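Long-range contacts in phenylalanine ammonia-lyase (Rhodosporidium toruloides, PDB 1Y2M), which catalyses the non-oxidative deamination of L-phenylalanine and L-tyrosine to trans-cinnamate and p-coumarate, with release of ammonium: residues Leu452-Ala457 against Thr588-Leu593; Leu537-Phe542 against Ser652-Tyr657; Asp571-Lys576 against Val609-Ser614; Arg596-Phe601 against Ser632-Thr637; Phe603-Val608 against Ala620-Trp625. All blocks are in the same frame, centred on the assembly; numbering follows the deposited sequence.

Interaction 1. Residues Leu452-Ala457 against Thr588-Leu593; sequences LPSCLA and TNSYDL
Asn-589 meets the 452-457 loop through both its side-chain amide and its main-chain carbonyl, and two hydrogen bonds carry the contact. Its ND2 donates to Leu-452 O at 2.7 Å; the angle of 158° at the hydrogen is nearly straight, and the acceptor lies close to the amide plane, although ND2 itself is tilted from the plane of the Leu-452 carbonyl. The second bond runs the other way, from Ser-454 N to Asn-589 O at 3.1 Å. It is straight at the hydrogen, but the donor stands above the carbonyl plane and not on a lone pair. With chi1 at 51°, Asn-589 CG is held between its backbone N and its carbonyl carbon, which keeps the amide close to the main chain and presents both polar groups to the same loop. Beside these bonds, Ser-590 OG comes to 3.5 Å from Ser-454 CB.

In the next shell, ND2 also donates to Ala-446 O, so two carbonyls fix the rotation of the amide. The carbonyl of Asn-589 is placed by a type I beta turn from Thr-588 to Tyr-591, closed by Tyr-591 N to Thr-588 O at 3.0 Å. On the other segment, the backbone of 452-457 is curled by Leu-456 N to Pro-453 O at 2.9 Å, and Leu-452 rests on Arg-538 of helix 506-560. This is a loop-to-loop junction: the turn linking helices 570-587 and 593-611 is pinned to the loop that leads to Lys-468, a cinnamate-binding residue whose side chain lies about 8 Å from that of Ser-454.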
# COMPACT_ATOMS: atom_id res chain seq x y z
N LEU B 452 9.27 15.13 33.81
CA LEU B 452 8.31 14.17 34.34
C LEU B 452 9.11 12.92 34.71
O LEU B 452 10.09 12.59 34.06
CB LEU B 452 7.23 13.81 33.31
CG LEU B 452 6.16 14.87 33.06
CD1 LEU B 452 5.37 14.66 31.80
CD2 LEU B 452 5.23 14.91 34.31
N PRO B 453 8.66 12.18 35.73
CA PRO B 453 9.36 10.97 36.13
C PRO B 453 9.49 9.98 34.99
O PRO B 453 8.56 9.85 34.21
CB PRO B 453 8.45 10.40 37.23
CG PRO B 453 7.79 11.58 37.79
CD PRO B 453 7.50 12.46 36.60
N SER B 454 10.63 9.30 34.92
CA SER B 454 10.84 8.21 33.95
C SER B 454 9.65 7.24 33.94
O SER B 454 9.17 6.81 35.01
CB SER B 454 12.10 7.41 34.26
OG SER B 454 12.06 7.06 35.62
N CYS B 455 9.14 6.96 32.76
CA CYS B 455 8.03 6.02 32.54
C CYS B 455 6.75 6.41 33.27
O CYS B 455 5.81 5.64 33.32
CB CYS B 455 8.41 4.61 32.93
SG CYS B 455 9.83 4.00 31.96
N LEU B 456 6.67 7.66 33.74
CA LEU B 456 5.59 8.12 34.60
C LEU B 456 5.45 7.24 35.85
O LEU B 456 4.36 7.04 36.43
CB LEU B 456 4.28 8.31 33.83
CG LEU B 456 4.33 9.16 32.57
CD1 LEU B 456 2.93 9.34 31.99
CD2 LEU B 456 4.94 10.51 32.78
N ALA B 457 6.58 6.75 36.32
CA ALA B 457 6.60 6.00 37.56
C ALA B 457 6.38 6.97 38.72
O ALA B 457 7.04 8.04 38.78
CB ALA B 457 7.94 5.33 37.71
N THR B 588 17.60 14.66 35.69
CA THR B 588 17.81 13.52 36.58
C THR B 588 16.48 12.86 36.97
O THR B 588 16.39 12.19 37.99
CB THR B 588 18.56 13.94 37.82
OG1 THR B 588 17.85 14.98 38.51
CG2 THR B 588 19.94 14.48 37.40
N ASN B 589 15.52 12.93 36.06
CA ASN B 589 14.21 12.38 36.28
C ASN B 589 14.14 10.83 36.20
O ASN B 589 13.09 10.25 36.49
CB ASN B 589 13.15 13.07 35.39
CG ASN B 589 13.55 13.11 33.88
OD1 ASN B 589 14.75 13.08 33.53
ND2 ASN B 589 12.53 13.17 32.99
N SER B 590 15.28 10.19 35.87
CA SER B 590 15.41 8.72 35.95
C SER B 590 16.17 8.25 37.16
O SER B 590 16.38 7.06 37.27
CB SER B 590 16.09 8.15 34.71
OG SER B 590 15.37 8.55 33.54
N TYR B 591 16.63 9.16 38.04
CA TYR B 591 17.33 8.82 39.25
C TYR B 591 16.36 8.49 40.35
O TYR B 591 15.29 9.12 40.45
CB TYR B 591 18.17 10.00 39.77
CG TYR B 591 19.47 10.34 39.08
CD1 TYR B 591 20.57 10.72 39.84
CD2 TYR B 591 19.60 10.34 37.70
CE1 TYR B 591 21.76 11.05 39.27
CE2 TYR B 591 20.83 10.70 37.11
CZ TYR B 591 21.88 11.05 37.92
OH TYR B 591 23.12 11.39 37.44
N ASP B 592 16.76 7.56 41.20
CA ASP B 592 16.05 7.29 42.42
C ASP B 592 16.15 8.52 43.35
O ASP B 592 17.03 9.38 43.20
CB ASP B 592 16.61 6.05 43.06
CG ASP B 592 16.08 4.75 42.43
OD1 ASP B 592 15.31 4.78 41.44
OD2 ASP B 592 16.45 3.67 42.93
N LEU B 593 15.19 8.61 44.27
CA LEU B 593 14.97 9.84 45.01
C LEU B 593 16.18 10.31 45.79
O LEU B 593 16.60 11.46 45.69
CB LEU B 593 13.76 9.67 45.93
CG LEU B 593 13.42 10.87 46.79
CD1 LEU B 593 12.93 11.99 45.92
CD2 LEU B 593 12.37 10.53 47.87

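Interaction 2. Residues Leu537-Phe542 against Ser652-Tyr657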
# COMPACT_ATOMS: atom_id res chain seq x y z
N LEU B 537 1.34 13.57 38.32
CA LEU B 537 2.76 13.70 38.69
C LEU B 537 3.23 15.15 38.59
O LEU B 537 4.05 15.66 39.42
CB LEU B 537 3.64 12.79 37.85
CG LEU B 537 3.42 11.28 38.09
CD1 LEU B 537 4.24 10.44 37.07
CD2 LEU B 537 3.78 10.91 39.51
N ARG B 538 2.75 15.84 37.57
CA ARG B 538 3.05 17.26 37.48
C ARG B 538 2.48 18.05 38.64
O ARG B 538 3.08 18.99 39.18
CB ARG B 538 2.58 17.83 36.15
CG ARG B 538 3.17 19.21 35.86
CD ARG B 538 4.65 19.17 35.56
NE ARG B 538 4.94 18.75 34.18
CZ ARG B 538 6.16 18.55 33.69
NH1 ARG B 538 7.21 18.65 34.51
NH2 ARG B 538 6.32 18.26 32.43
N ALA B 539 1.27 17.69 39.04
CA ALA B 539 0.63 18.38 40.18
C ALA B 539 1.43 18.16 41.47
O ALA B 539 1.56 19.13 42.25
CB ALA B 539 -0.78 17.91 40.33
N ILE B 540 1.94 16.93 41.68
CA ILE B 540 2.85 16.63 42.80
C ILE B 540 4.11 17.53 42.75
O ILE B 540 4.52 18.11 43.76
CB ILE B 540 3.25 15.13 42.82
CG1 ILE B 540 2.06 14.32 43.27
CG2 ILE B 540 4.42 14.87 43.72
CD1 ILE B 540 2.19 12.79 42.98
N GLU B 541 4.67 17.66 41.56
CA GLU B 541 5.81 18.55 41.37
C GLU B 541 5.46 19.98 41.77
O GLU B 541 6.21 20.63 42.49
CB GLU B 541 6.27 18.54 39.93
CG GLU B 541 7.34 19.54 39.59
CD GLU B 541 7.68 19.57 38.10
OE1 GLU B 541 7.41 18.59 37.37
OE2 GLU B 541 8.18 20.60 37.63
N PHE B 542 4.31 20.45 41.34
CA PHE B 542 3.86 21.80 41.71
C PHE B 542 3.64 21.97 43.21
O PHE B 542 4.05 22.98 43.78
CB PHE B 542 2.59 22.15 40.97
CG PHE B 542 2.80 22.59 39.53
CD1 PHE B 542 4.01 22.39 38.87
CD2 PHE B 542 1.77 23.21 38.85
CE1 PHE B 542 4.18 22.78 37.53
CE2 PHE B 542 1.93 23.61 37.54
CZ PHE B 542 3.13 23.40 36.88
N SER B 652 -7.50 15.33 44.48
CA SER B 652 -6.23 15.41 43.75
C SER B 652 -5.78 16.86 43.55
O SER B 652 -6.57 17.68 43.12
CB SER B 652 -6.32 14.81 42.36
OG SER B 652 -5.11 15.07 41.65
N PRO B 653 -4.48 17.16 43.78
CA PRO B 653 -3.99 18.50 43.55
C PRO B 653 -4.09 18.92 42.08
O PRO B 653 -4.10 20.11 41.81
CB PRO B 653 -2.54 18.46 44.05
CG PRO B 653 -2.15 17.07 43.97
CD PRO B 653 -3.42 16.28 44.28
N ALA B 654 -4.21 17.98 41.16
CA ALA B 654 -4.41 18.30 39.75
C ALA B 654 -5.63 19.21 39.57
O ALA B 654 -5.65 20.04 38.66
CB ALA B 654 -4.59 17.04 38.95
N LEU B 655 -6.64 19.03 40.41
CA LEU B 655 -7.85 19.85 40.29
C LEU B 655 -7.55 21.33 40.54
O LEU B 655 -8.34 22.19 40.18
CB LEU B 655 -8.91 19.35 41.26
CG LEU B 655 -9.30 17.90 41.04
CD1 LEU B 655 -10.25 17.44 42.15
CD2 LEU B 655 -9.93 17.64 39.69
N SER B 656 -6.41 21.61 41.17
CA SER B 656 -5.96 23.00 41.43
C SER B 656 -5.37 23.71 40.20
O SER B 656 -5.24 24.95 40.19
CB SER B 656 -4.90 23.03 42.53
OG SER B 656 -5.46 22.65 43.78
N TYR B 657 -4.97 22.95 39.18
CA TYR B 657 -4.22 23.49 38.09
C TYR B 657 -4.82 23.25 36.74
O TYR B 657 -4.52 23.97 35.81
CB TYR B 657 -2.81 22.89 38.11
CG TYR B 657 -2.08 23.09 39.42
CD1 TYR B 657 -1.62 24.35 39.80
CD2 TYR B 657 -1.84 22.02 40.26
CE1 TYR B 657 -0.96 24.52 41.02
CE2 TYR B 657 -1.21 22.19 41.48
CZ TYR B 657 -0.77 23.43 41.85
OH TYR B 657 -0.12 23.57 43.06
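Helix 506-560 passes a coil of turns in residues 652-657 closely enough that CA of Ala-539 and CA of Ala-654 are 5.1 Å apart. The small alanine side chains on both backbones are consistent with so short a separation. Ala-539 CB points at the turn and reaches Ala-654 N at 3.5 Å, and it lies 4.0 Å from Pro-653 CG, so one methyl group is met by main chain and by the proline ring together.

About one helical turn further on, the contact becomes aromatic. Phe-542 sends its CD2 edge over the centre of the Tyr-657 ring, with centroids 5.0 Å apart and planes at 89°, a T-shaped (edge-to-face) pair in which phenylalanine gives the edge and tyrosine the face. Both rings have CG anti to the carbonyl carbon (chi1 -79° in Phe-542, -56° in Tyr-657), and the two side chains slide past each other in opposite directions. This brings Phe-542 CB to 3.7 Å from Tyr-657 CZ. The phenol end is anchored separately, since Tyr-657 OH is hydrogen-bonded to Glu-543, the next residue of the helix, and Phe-341 meets both rings.

The turn has its own brace: Ala-654 N donates to Ser-652 OG at 3.1 Å, and three successive backbone bonds from residue i+3 to residue i tighten the coil. Ser-652 OG also bonds Asp-536 of the helix. The arrangement is an ST turn followed by a T-shaped aromatic pair, by which the connection between helices 619-646 and 662-672 is laid against the long helix 506-560.

Interaction 3. Residues Asp571-Lys576 against Val609-Ser614; sequences DELVEK and VEVLSS
Val-611, at the end of helix 593-611, is the centre of this contact and fits between three side chains of helix 570-587. Its CB lies 3.6 Å from Leu-573 CD1, and its CG1 is 3.9 Å from Leu-573 CB, so the valine crosses the leucine obliquely, meeting CD1 with its CB and the leucine's CB with its CG1. Leu-573 has CG anti to its backbone N (chi1 -175°), which carries both methyls across to the partner helix. One of them, CD2, meets Leu-612 CD1 at 4.0 Å, the two side chains crossing at about a right angle.

The other methyl of the valine, CG2, touches the aliphatic part of Lys-576 at CD, 3.7 Å away. The extended chain of Glu-572 slides past Val-611, bringing CD to 4.0 Å from CG1. Its OE1 accepts a hydrogen bond from a water at 2.7 Å, and the same water donates to Val-611 O at 2.9 Å. Replacing Glu-572 by an alanine takes away the carboxylate, which would probably leave this water without one of its two acceptors and take away the glutamate's share of the cover on CG1 of the valine.

Leu-573 also leans on Ile-556 and Phe-560 of helix 506-560, and Leu-612 packs on Leu-619 of the second subunit. The contact is the far end of a helical hairpin: helices 570-587 and 593-611 run roughly antiparallel, held here by an apolar centre with a polar, water-bridged rim.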
# COMPACT_ATOMS: atom_id res chain seq x y z
N ASP B 571 20.59 37.83 47.21
CA ASP B 571 19.77 37.79 45.98
C ASP B 571 20.44 36.95 44.92
O ASP B 571 19.82 36.06 44.35
CB ASP B 571 19.62 39.19 45.38
CG ASP B 571 18.36 39.87 45.81
OD1 ASP B 571 17.83 39.49 46.88
OD2 ASP B 571 17.95 40.80 45.06
N GLU B 572 21.70 37.24 44.65
CA GLU B 572 22.42 36.51 43.62
C GLU B 572 22.44 35.01 43.93
O GLU B 572 22.24 34.17 43.03
CB GLU B 572 23.86 37.03 43.51
CG GLU B 572 24.60 36.45 42.34
CD GLU B 572 26.09 36.78 42.29
OE1 GLU B 572 26.61 37.56 43.14
OE2 GLU B 572 26.75 36.25 41.37
N LEU B 573 22.72 34.67 45.19
CA LEU B 573 22.87 33.26 45.53
C LEU B 573 21.56 32.50 45.36
O LEU B 573 21.53 31.39 44.81
CB LEU B 573 23.36 33.07 46.96
CG LEU B 573 23.64 31.59 47.33
CD1 LEU B 573 24.83 31.07 46.51
CD2 LEU B 573 23.89 31.37 48.79
N VAL B 574 20.49 33.07 45.91
CA VAL B 574 19.18 32.40 45.83
C VAL B 574 18.80 32.21 44.37
O VAL B 574 18.33 31.13 43.97
CB VAL B 574 18.08 33.20 46.53
CG1 VAL B 574 16.74 32.54 46.27
CG2 VAL B 574 18.34 33.27 48.00
N GLU B 575 18.99 33.25 43.57
CA GLU B 575 18.63 33.18 42.17
C GLU B 575 19.41 32.06 41.49
O GLU B 575 18.84 31.30 40.74
CB GLU B 575 18.90 34.50 41.43
CG GLU B 575 18.67 34.40 39.90
CD GLU B 575 19.32 35.55 39.11
OE1 GLU B 575 20.58 35.66 39.12
OE2 GLU B 575 18.57 36.30 38.44
N LYS B 576 20.73 32.03 41.71
CA LYS B 576 21.60 31.14 40.94
C LYS B 576 21.48 29.70 41.43
O LYS B 576 21.52 28.75 40.63
CB LYS B 576 23.04 31.65 40.98
CG LYS B 576 23.26 32.91 40.13
CD LYS B 576 24.75 33.25 40.02
CE LYS B 576 25.03 34.56 39.32
NZ LYS B 576 24.33 34.63 38.03
N VAL B 609 30.16 27.77 45.82
CA VAL B 609 31.58 28.04 45.80
C VAL B 609 31.90 29.33 45.00
O VAL B 609 32.73 30.14 45.42
CB VAL B 609 32.38 26.85 45.21
CG1 VAL B 609 33.81 27.24 44.88
CG2 VAL B 609 32.37 25.66 46.19
N GLU B 610 31.26 29.48 43.82
CA GLU B 610 31.43 30.65 42.99
C GLU B 610 30.83 31.90 43.64
O GLU B 610 31.51 32.90 43.85
CB GLU B 610 30.78 30.46 41.63
CG GLU B 610 30.92 31.64 40.70
CD GLU B 610 30.52 31.32 39.26
OE1 GLU B 610 30.32 30.12 38.91
OE2 GLU B 610 30.41 32.28 38.46
N VAL B 611 29.55 31.82 43.96
CA VAL B 611 28.82 33.02 44.40
C VAL B 611 29.35 33.55 45.73
O VAL B 611 29.48 34.78 45.95
CB VAL B 611 27.31 32.76 44.46
CG1 VAL B 611 26.61 33.96 45.06
CG2 VAL B 611 26.78 32.47 43.07
N LEU B 612 29.72 32.63 46.61
CA LEU B 612 30.22 32.99 47.93
C LEU B 612 31.74 32.81 48.03
O LEU B 612 32.31 32.69 49.13
CB LEU B 612 29.54 32.13 49.00
CG LEU B 612 28.01 32.25 49.17
CD1 LEU B 612 27.57 31.58 50.45
CD2 LEU B 612 27.49 33.69 49.08
N SER B 613 32.43 32.84 46.89
CA SER B 613 33.88 32.65 46.94
C SER B 613 34.63 33.71 47.77
O SER B 613 35.79 33.48 48.19
CB SER B 613 34.47 32.66 45.53
OG SER B 613 34.34 33.96 45.01
N SER B 614 34.03 34.89 47.97
CA SER B 614 34.66 35.93 48.82
C SER B 614 34.53 35.72 50.34
O SER B 614 35.17 36.45 51.14
CB SER B 614 34.10 37.30 48.47
OG SER B 614 32.77 37.40 48.93
O HOH W 1 29.08 36.69 43.77

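Interaction 4. Residues Arg596-Phe601 against Ser632-Thr637; sequences RWHDAF and SAISLT
With chi1 at -78°, Trp-597 has CG anti to its carbonyl carbon, and its second torsion turns the indole so that one face looks onto Ala-633 of the partner helix. The methyl group CB of Ala-633 stands 3.4 Å from the centroid of the six-membered ring of Trp-597 and only 18° off the ring normal, which defines a CH-pi contact over the face. The fit is tight: Ala-633 CB is 3.3 Å from Trp-597 CD2, at the fusion of the two rings. Ile-634 passes the tryptophan in the opposite direction, its CG1 lying 3.7 Å from Trp-597 CB. Further along, Ile-634 CD1 reaches the imidazole of His-598, 4.0 Å from NE2, the side chains crossing at about a right angle.

The pair belongs to an all-helical bundle. The segments of helices 593-611 and 619-646 run largely antiparallel, at 139° between their directions and 9.8 Å at the closest approach of the axes. Helix 506-560 adds to the packing round the indole, with Phe-548 edge-to-face against it and Phe-544 meeting it at a lower angle.

At the polar side of the tryptophan, a water lies in the indole plane and accepts from Trp-597 NE1 at 3.0 Å. It donates in turn to Thr-637 OG1, also at 3.0 Å, bridging the two helices beside the apolar contact. The hydroxyl itself donates to Ala-633 O, and that oxygen also accepts from the backbone N of Thr-637, the two donors coming from opposite faces of its carbonyl plane.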
# COMPACT_ATOMS: atom_id res chain seq x y z
N ARG B 596 19.15 11.34 43.56
CA ARG B 596 18.72 12.50 42.80
C ARG B 596 18.98 13.78 43.57
O ARG B 596 19.51 14.74 43.04
CB ARG B 596 17.24 12.42 42.49
CG ARG B 596 16.85 13.48 41.47
CD ARG B 596 15.42 13.37 41.03
NE ARG B 596 15.14 14.25 39.89
CZ ARG B 596 13.92 14.40 39.40
NH1 ARG B 596 12.92 13.72 39.93
NH2 ARG B 596 13.71 15.19 38.38
N TRP B 597 18.55 13.80 44.82
CA TRP B 597 18.67 15.05 45.60
C TRP B 597 20.10 15.34 46.03
O TRP B 597 20.50 16.49 46.10
CB TRP B 597 17.68 15.04 46.78
CG TRP B 597 16.31 15.36 46.23
CD1 TRP B 597 15.25 14.52 46.08
CD2 TRP B 597 15.92 16.62 45.69
NE1 TRP B 597 14.21 15.19 45.51
CE2 TRP B 597 14.58 16.48 45.26
CE3 TRP B 597 16.57 17.85 45.52
CZ2 TRP B 597 13.88 17.54 44.67
CZ3 TRP B 597 15.86 18.91 44.95
CH2 TRP B 597 14.52 18.74 44.54
N HIS B 598 20.88 14.31 46.32
CA HIS B 598 22.28 14.52 46.60
C HIS B 598 23.02 15.01 45.36
O HIS B 598 23.86 15.88 45.48
CB HIS B 598 22.90 13.27 47.23
CG HIS B 598 22.48 13.09 48.65
ND1 HIS B 598 23.02 13.82 49.69
CD2 HIS B 598 21.53 12.31 49.20
CE1 HIS B 598 22.42 13.50 50.81
NE2 HIS B 598 21.52 12.58 50.55
N ASP B 599 22.67 14.49 44.21
CA ASP B 599 23.23 15.00 42.95
C ASP B 599 22.90 16.49 42.71
O ASP B 599 23.78 17.33 42.42
CB ASP B 599 22.75 14.10 41.80
CG ASP B 599 23.06 14.71 40.44
OD1 ASP B 599 24.12 14.33 39.85
OD2 ASP B 599 22.32 15.61 40.01
N ALA B 600 21.64 16.83 42.87
CA ALA B 600 21.21 18.22 42.63
C ALA B 600 21.93 19.23 43.52
O ALA B 600 22.42 20.28 43.06
CB ALA B 600 19.73 18.34 42.83
N PHE B 601 21.97 18.94 44.80
CA PHE B 601 22.66 19.83 45.73
C PHE B 601 24.17 19.79 45.64
O PHE B 601 24.82 20.77 46.04
CB PHE B 601 22.12 19.68 47.16
CG PHE B 601 20.82 20.39 47.34
CD1 PHE B 601 20.83 21.77 47.51
CD2 PHE B 601 19.58 19.73 47.24
CE1 PHE B 601 19.68 22.50 47.62
CE2 PHE B 601 18.42 20.46 47.37
CZ PHE B 601 18.46 21.86 47.56
N SER B 632 16.24 17.47 53.33
CA SER B 632 15.01 18.23 53.37
C SER B 632 14.16 17.95 52.13
O SER B 632 12.94 17.75 52.21
CB SER B 632 15.32 19.73 53.52
OG SER B 632 14.15 20.52 53.40
N ALA B 633 14.78 17.97 50.95
CA ALA B 633 14.06 17.68 49.71
C ALA B 633 13.51 16.25 49.65
O ALA B 633 12.39 16.01 49.17
CB ALA B 633 14.90 17.98 48.52
N ILE B 634 14.30 15.31 50.15
CA ILE B 634 13.90 13.92 50.18
C ILE B 634 12.66 13.76 51.09
O ILE B 634 11.63 13.17 50.70
CB ILE B 634 15.06 13.04 50.65
CG1 ILE B 634 16.18 13.05 49.56
CG2 ILE B 634 14.58 11.59 50.92
CD1 ILE B 634 17.54 12.59 49.99
N SER B 635 12.73 14.31 52.30
CA SER B 635 11.57 14.27 53.21
C SER B 635 10.39 14.96 52.66
O SER B 635 9.28 14.45 52.75
CB SER B 635 11.89 14.90 54.57
OG SER B 635 13.07 14.31 55.06
N LEU B 636 10.57 16.15 52.11
CA LEU B 636 9.43 16.87 51.58
C LEU B 636 8.75 16.10 50.42
O LEU B 636 7.53 16.04 50.32
CB LEU B 636 9.86 18.25 51.11
CG LEU B 636 8.80 19.20 50.53
CD1 LEU B 636 7.61 19.38 51.49
CD2 LEU B 636 9.44 20.56 50.27
N THR B 637 9.55 15.51 49.54
CA THR B 637 9.01 14.71 48.45
C THR B 637 8.14 13.59 49.01
O THR B 637 7.02 13.37 48.54
CB THR B 637 10.15 14.12 47.60
OG1 THR B 637 10.88 15.17 47.00
CG2 THR B 637 9.59 13.23 46.51
O HOH W 2 11.60 14.74 44.07

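Interaction 5. Residues Phe603-Val608 against Ala620-Trp625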
# COMPACT_ATOMS: atom_id res chain seq x y z
N PHE B 603 25.66 19.70 42.70
CA PHE B 603 25.79 20.69 41.65
C PHE B 603 25.58 22.09 42.25
O PHE B 603 26.41 23.00 42.04
CB PHE B 603 24.79 20.39 40.54
CG PHE B 603 25.18 20.92 39.18
CD1 PHE B 603 26.13 21.90 39.00
CD2 PHE B 603 24.55 20.43 38.07
CE1 PHE B 603 26.46 22.36 37.68
CE2 PHE B 603 24.86 20.90 36.80
CZ PHE B 603 25.80 21.86 36.62
N ALA B 604 24.53 22.26 43.06
CA ALA B 604 24.30 23.57 43.69
C ALA B 604 25.48 24.07 44.56
O ALA B 604 25.79 25.29 44.65
CB ALA B 604 22.99 23.61 44.49
N ALA B 605 26.18 23.13 45.18
CA ALA B 605 27.32 23.48 46.02
C ALA B 605 28.42 24.15 45.19
O ALA B 605 29.12 25.00 45.70
CB ALA B 605 27.86 22.22 46.70
N GLY B 606 28.60 23.70 43.93
CA GLY B 606 29.52 24.38 42.99
C GLY B 606 29.12 25.83 42.77
O GLY B 606 29.97 26.70 42.76
N THR B 607 27.80 26.07 42.70
CA THR B 607 27.30 27.45 42.53
C THR B 607 27.61 28.24 43.80
O THR B 607 28.06 29.42 43.76
CB THR B 607 25.79 27.42 42.20
OG1 THR B 607 25.59 26.76 40.93
CG2 THR B 607 25.25 28.85 42.17
N VAL B 608 27.43 27.62 44.96
CA VAL B 608 27.79 28.28 46.21
C VAL B 608 29.27 28.69 46.25
O VAL B 608 29.61 29.80 46.65
CB VAL B 608 27.44 27.44 47.45
CG1 VAL B 608 27.92 28.10 48.75
CG2 VAL B 608 25.93 27.16 47.48
N ALA B 620 33.44 22.36 54.98
CA ALA B 620 32.57 21.54 55.84
C ALA B 620 31.17 22.16 55.95
O ALA B 620 30.15 21.47 55.96
CB ALA B 620 33.19 21.37 57.22
N ALA B 621 31.14 23.49 56.05
CA ALA B 621 29.89 24.25 56.20
C ALA B 621 29.05 24.21 54.94
O ALA B 621 27.83 24.03 54.99
CB ALA B 621 30.19 25.66 56.56
N VAL B 622 29.71 24.34 53.79
CA VAL B 622 29.01 24.21 52.51
C VAL B 622 28.51 22.78 52.34
O VAL B 622 27.37 22.57 51.91
CB VAL B 622 29.86 24.67 51.31
CG1 VAL B 622 29.06 24.50 50.06
CG2 VAL B 622 30.21 26.13 51.49
N ASN B 623 29.33 21.80 52.69
CA ASN B 623 28.89 20.40 52.52
C ASN B 623 27.70 20.10 53.44
O ASN B 623 26.78 19.36 53.09
CB ASN B 623 30.04 19.44 52.79
CG ASN B 623 29.74 18.00 52.37
OD1 ASN B 623 29.30 17.73 51.26
ND2 ASN B 623 30.03 17.06 53.27
N ALA B 624 27.74 20.68 54.64
CA ALA B 624 26.63 20.52 55.61
C ALA B 624 25.32 21.05 55.09
O ALA B 624 24.28 20.43 55.25
CB ALA B 624 26.99 21.18 56.91
N TRP B 625 25.37 22.23 54.48
CA TRP B 625 24.21 22.80 53.81
C TRP B 625 23.69 21.84 52.73
O TRP B 625 22.49 21.51 52.68
CB TRP B 625 24.59 24.15 53.20
CG TRP B 625 23.55 24.66 52.31
CD1 TRP B 625 22.38 25.26 52.66
CD2 TRP B 625 23.55 24.60 50.88
NE1 TRP B 625 21.66 25.59 51.55
CE2 TRP B 625 22.35 25.19 50.44
CE3 TRP B 625 24.43 24.07 49.91
CZ2 TRP B 625 22.03 25.31 49.10
CZ3 TRP B 625 24.10 24.21 48.58
CH2 TRP B 625 22.92 24.81 48.19
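A helical hairpin is closed here, where Val-608 and Ala-604 of helix 593-611 pack against Val-622 and Trp-625 of the helix that follows it in the chain, 619-646. The two valines reach toward each other tip to tip, with Val-608 CG1 at 4.0 Å from Val-622 CG1. Val-608 splits its methyls between two partners: CG1 is anti to the backbone N (chi1 175°) and faces the other valine, whereas CG2 is anti to the carbonyl carbon and lies 3.6 Å from CZ3 of Trp-625. That second methyl comes obliquely to the indole.

The axes of the two segments approach to 10.0 Å, and an angle of 140° between their directions makes the pair mostly antiparallel. The small alanines of the first helix probably help the indole to approach with its six-membered edge. Ala-604 CB meets Trp-625 CH2 at 3.9 Å, close to the ring plane and thus at the edge, and Ala-605 N lies at the same edge, 4.1 Å from CZ3. Ala-605 CB adds a looser touch on Val-622 CG1, at 4.2 Å. Cutting Val-608 back to an alanine removes both methyls, which would probably leave Val-622 CG1 and the CZ3 corner of the indole without this partner and open a gap there.

Other rings hold the tryptophan from beyond the pair: Phe-601 and His-559 meet it edge-to-face, and Phe-560 at about 45°. The second subunit also reaches this region: Phe-603 stacks on Phe-603 of that subunit, and Val-622 packs on its Leu-619.

Overall arrangement
All five contacts are largely buried and lie on one side of the chain's centre, but their chemistry changes along the helical arm. Interaction 1, loop against loop, is the one with direct hydrogen bonds between its segments, to main-chain carbonyls; it touches interaction 2 through Leu-452 and Arg-538, and interaction 4 through Thr-588 and Arg-596. Interaction 2 is apolar and aromatic, joining a turn to helix 506-560. Interactions 4 and 5 hold the same helices, 593-611 and 619-646, in similar geometry, the first with a bridging water and the second wholly apolar. Interaction 3, its centre about 11 Å from that of interaction 5, also uses helix 593-611, joins it to helix 570-587 and has a more exposed rim.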